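Local coordinates for protein hydrolase, HAD superfamily, subfamily III A (Legionella pneumophila, PDB 3N1U) that probably hydrolyses 3-deoxy-D-manno-octulosonate 8-phosphate to 3-deoxy-D-manno-octulosonate and inorganic phosphate, a magnesium-dependent step of lipopolysaccharide biosynthesis, at residues D118-P121 with D122-L125; S136-V139 with P140-E144. All blocks are in the same frame, centred on the assembly; numbering follows the deposited sequence.

Contact 1. Residues D118-P121 with D122-L125. With CA (calcium ion), chain B.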
# COMPACT_ATOMS: atom_id res chain seq x y z
N ASP A 118 -15.42 -7.17 8.80
CA ASP A 118 -15.26 -7.16 7.32
C ASP A 118 -15.69 -8.45 6.56
O ASP A 118 -15.77 -8.44 5.32
CB ASP A 118 -13.78 -6.87 6.99
CG ASP A 118 -12.89 -8.09 7.19
OD1 ASP A 118 -12.80 -8.67 8.32
OD2 ASP A 118 -12.22 -8.46 6.20
N ASP A 119 -15.92 -9.57 7.27
CA ASP A 119 -16.13 -10.86 6.56
C ASP A 119 -17.28 -11.67 7.21
O ASP A 119 -17.83 -11.27 8.27
CB ASP A 119 -14.80 -11.67 6.41
CG ASP A 119 -14.76 -12.51 5.11
OD1 ASP A 119 -15.84 -12.94 4.63
OD2 ASP A 119 -13.65 -12.77 4.58
N LEU A 120 -17.68 -12.77 6.59
CA LEU A 120 -18.91 -13.45 6.96
C LEU A 120 -18.98 -13.89 8.42
O LEU A 120 -20.06 -13.86 8.99
CB LEU A 120 -19.15 -14.65 6.00
CG LEU A 120 -19.08 -14.23 4.52
CD1 LEU A 120 -19.22 -15.51 3.68
CD2 LEU A 120 -20.23 -13.28 4.20
N PRO A 121 -17.85 -14.30 9.04
CA PRO A 121 -18.00 -14.69 10.47
C PRO A 121 -18.33 -13.54 11.43
O PRO A 121 -18.82 -13.79 12.54
CB PRO A 121 -16.67 -15.37 10.81
CG PRO A 121 -16.04 -15.73 9.35
CD PRO A 121 -16.48 -14.55 8.52
N ASP A 122 -18.17 -12.30 10.96
CA ASP A 122 -18.59 -11.11 11.72
C ASP A 122 -20.09 -10.83 11.61
O ASP A 122 -20.65 -10.10 12.42
CB ASP A 122 -17.82 -9.88 11.23
CG ASP A 122 -16.32 -10.05 11.32
OD1 ASP A 122 -15.79 -10.46 12.39
OD2 ASP A 122 -15.64 -9.76 10.30
N LEU A 123 -20.72 -11.37 10.57
CA LEU A 123 -22.12 -11.03 10.28
C LEU A 123 -23.13 -11.21 11.45
O LEU A 123 -23.92 -10.31 11.71
CB LEU A 123 -22.63 -11.86 9.08
CG LEU A 123 -22.77 -11.09 7.78
CD1 LEU A 123 -23.35 -12.12 6.80
CD2 LEU A 123 -23.76 -9.93 8.06
N PRO A 124 -23.12 -12.37 12.13
CA PRO A 124 -24.10 -12.51 13.23
C PRO A 124 -23.88 -11.51 14.37
O PRO A 124 -24.85 -11.12 15.00
CB PRO A 124 -23.84 -13.93 13.76
CG PRO A 124 -23.16 -14.66 12.58
CD PRO A 124 -22.35 -13.61 11.90
N LEU A 125 -22.62 -11.14 14.64
CA LEU A 125 -22.34 -10.12 15.64
C LEU A 125 -22.75 -8.73 15.16
O LEU A 125 -23.39 -7.96 15.90
CB LEU A 125 -20.87 -10.18 16.09
CG LEU A 125 -20.52 -11.53 16.76
CD1 LEU A 125 -19.20 -11.31 17.47
CD2 LEU A 125 -21.58 -11.95 17.77
CA CA B . -11.51 -10.11 9.35
O HOH W 1 -11.23 -10.85 7.09
O HOH W 2 -13.48 -11.46 9.86
O HOH W 3 -10.33 -12.10 9.98

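Contact 2. Residues S136-V139 with P140-E144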
# COMPACT_ATOMS: atom_id res chain seq x y z
N SER A 136 -15.12 -0.14 4.80
CA SER A 136 -15.59 0.06 3.42
C SER A 136 -15.14 -1.08 2.51
O SER A 136 -15.74 -1.28 1.48
CB SER A 136 -15.13 1.41 2.84
OG SER A 136 -13.74 1.44 2.60
N ASN A 137 -14.07 -1.80 2.86
CA ASN A 137 -13.54 -2.89 2.02
C ASN A 137 -14.15 -4.26 2.44
O ASN A 137 -13.64 -5.33 2.06
CB ASN A 137 -11.98 -2.97 2.20
CG ASN A 137 -11.59 -3.03 3.65
OD1 ASN A 137 -11.98 -2.19 4.41
ND2 ASN A 137 -10.84 -4.07 4.09
N ALA A 138 -15.23 -4.23 3.23
CA ALA A 138 -15.85 -5.48 3.67
C ALA A 138 -16.44 -6.24 2.51
O ALA A 138 -16.73 -5.65 1.43
CB ALA A 138 -16.96 -5.20 4.74
N VAL A 139 -16.68 -7.55 2.72
CA VAL A 139 -17.27 -8.38 1.67
C VAL A 139 -18.73 -7.93 1.44
O VAL A 139 -19.36 -7.31 2.33
CB VAL A 139 -17.17 -9.90 1.96
CG1 VAL A 139 -15.64 -10.25 2.20
CG2 VAL A 139 -18.10 -10.31 3.15
N PRO A 140 -19.27 -8.23 0.27
CA PRO A 140 -20.60 -7.67 -0.06
C PRO A 140 -21.76 -7.87 0.96
O PRO A 140 -22.52 -6.91 1.24
CB PRO A 140 -20.91 -8.31 -1.42
CG PRO A 140 -19.49 -8.39 -2.09
CD PRO A 140 -18.64 -8.89 -0.91
N GLN A 141 -21.92 -9.07 1.53
CA GLN A 141 -22.97 -9.29 2.53
C GLN A 141 -22.79 -8.46 3.80
O GLN A 141 -23.76 -7.96 4.38
CB GLN A 141 -22.99 -10.73 2.95
CG GLN A 141 -23.81 -11.61 2.04
CD GLN A 141 -23.74 -13.06 2.48
OE1 GLN A 141 -24.39 -13.45 3.45
NE2 GLN A 141 -22.95 -13.87 1.76
N VAL A 142 -21.54 -8.31 4.25
CA VAL A 142 -21.28 -7.50 5.41
C VAL A 142 -21.62 -6.03 5.13
O VAL A 142 -22.21 -5.38 5.98
CB VAL A 142 -19.80 -7.65 5.87
CG1 VAL A 142 -19.48 -6.65 7.00
CG2 VAL A 142 -19.56 -9.12 6.30
N LEU A 143 -21.26 -5.50 3.95
CA LEU A 143 -21.65 -4.12 3.61
C LEU A 143 -23.19 -4.03 3.59
O LEU A 143 -23.77 -3.06 4.07
CB LEU A 143 -21.11 -3.68 2.25
CG LEU A 143 -19.61 -3.52 2.09
CD1 LEU A 143 -19.28 -3.37 0.59
CD2 LEU A 143 -19.11 -2.27 2.89
N GLU A 144 -23.82 -5.05 3.03
CA GLU A 144 -25.29 -5.05 2.91
C GLU A 144 -26.06 -4.97 4.24
O GLU A 144 -27.08 -4.26 4.34
CB GLU A 144 -25.74 -6.26 2.08
CG GLU A 144 -27.26 -6.30 1.82
CD GLU A 144 -27.70 -7.61 1.17
OE1 GLU A 144 -26.85 -8.31 0.59
OE2 GLU A 144 -28.89 -7.94 1.26

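Contact 1. Residues D118-P121 with D122-L125
D122 folds its side chain back over the loop that precedes it, toward D118 and D119. Its CB lies 3.3 Å from D119 O, the acceptor that also takes D122 N at 2.9 Å. With CG beside the backbone N (chi1 -57°), the carboxylate is carried toward the loop's start. There D122 OD2 accepts two backbone N-H groups. D119 N, at 3.0 Å from D122 OD2, arrives on the anti side close to the carboxylate plane with a nearly straight bond (167°); D118 N, at the same length, comes from above that plane (41° out). A calcium-bound water donates to D122 OD2, whereas D122 OD1 makes a salt bridge with K95 and a hydrogen bond with Y115 OH, which fixes the group's rotation. D118 OD1 binds the calcium at 2.2 Å; D25 OD2 and the main-chain O of D27 complete its protein ligands. D118 OD2 accepts a hydrogen bond from a second calcium-bound water and is also hydrogen-bonded to Q50 of the second subunit. L120 O receives L123 N at 3.0 Å as the chain turns into helix 123-128. An aspartate pair after a strand, one on the metal and one bracing its loop, is characteristic of the HAD acidic GDDxxD motif.

Contact 2. Residues S136-V139 with P140-E144
V139, the N-cap residue of helix 140-145, presents its carbonyl to the first turn in this strand-loop-helix connection of the HAD Rossmann-like fold. L143 N donates to V139 O over 3.1 Å, with an N-H...O angle of 167° and a C=O...N angle of 166°, the end-on geometry of a regular i to i+4 helical bond. The cap residue thus supplies its main-chain oxygen to the helix, and P140, which has no amide hydrogen to offer, occupies the first helical position.

Around that bond A138 and V139 each meet a branch of V142. A138 directs its methyl at the helix, with A138 CB 3.7 Å from V142 CG1; that branch lies anti to the backbone N of V142 (chi1 174°), which brings it to the alanine. The other branch, V142 CG2, meets V139 CG2 at 3.7 Å, so the forked valine touches both loop residues at once. L143 reaches back across the loop, its CD1 3.5 Å from A138 O and its CD2 3.8 Å from S136 O, apolar methyls laid against carbonyl oxygens.

Further out, I126 and L123 of helix 123-128 pack on V142, and A134 of strand 131-134 lies against both V142 and L143. The loop itself is tied down by N137, whose OD1 accepts from G154 N and whose backbone oxygen bonds to Q50 of the second subunit. The methyl of A138 also meets the leucine, with A138 CB 4.1 Å from L143 CD2.

Contact 1 precedes contact 2 along the chain, and their centres are about 9 Å apart. Each is a loop leading from a strand of the parallel sheet into a helix: 113-117 into 123-128, then 131-134 into 140-145, the two strands being neighbours in that sheet. The loops touch directly. D118 O and V139 N, 2.9 Å apart, form a probable hydrogen bond, while D119 O packs against V142 CG2 at 3.4 Å. The metal-binding loop thus lies directly against the next strand-helix connection, joined to it by this probable bond and by packing. Both contacts also meet the second subunit, where Q50 reaches D118 and N137, so the calcium site lies close to a subunit interface of the tetramer.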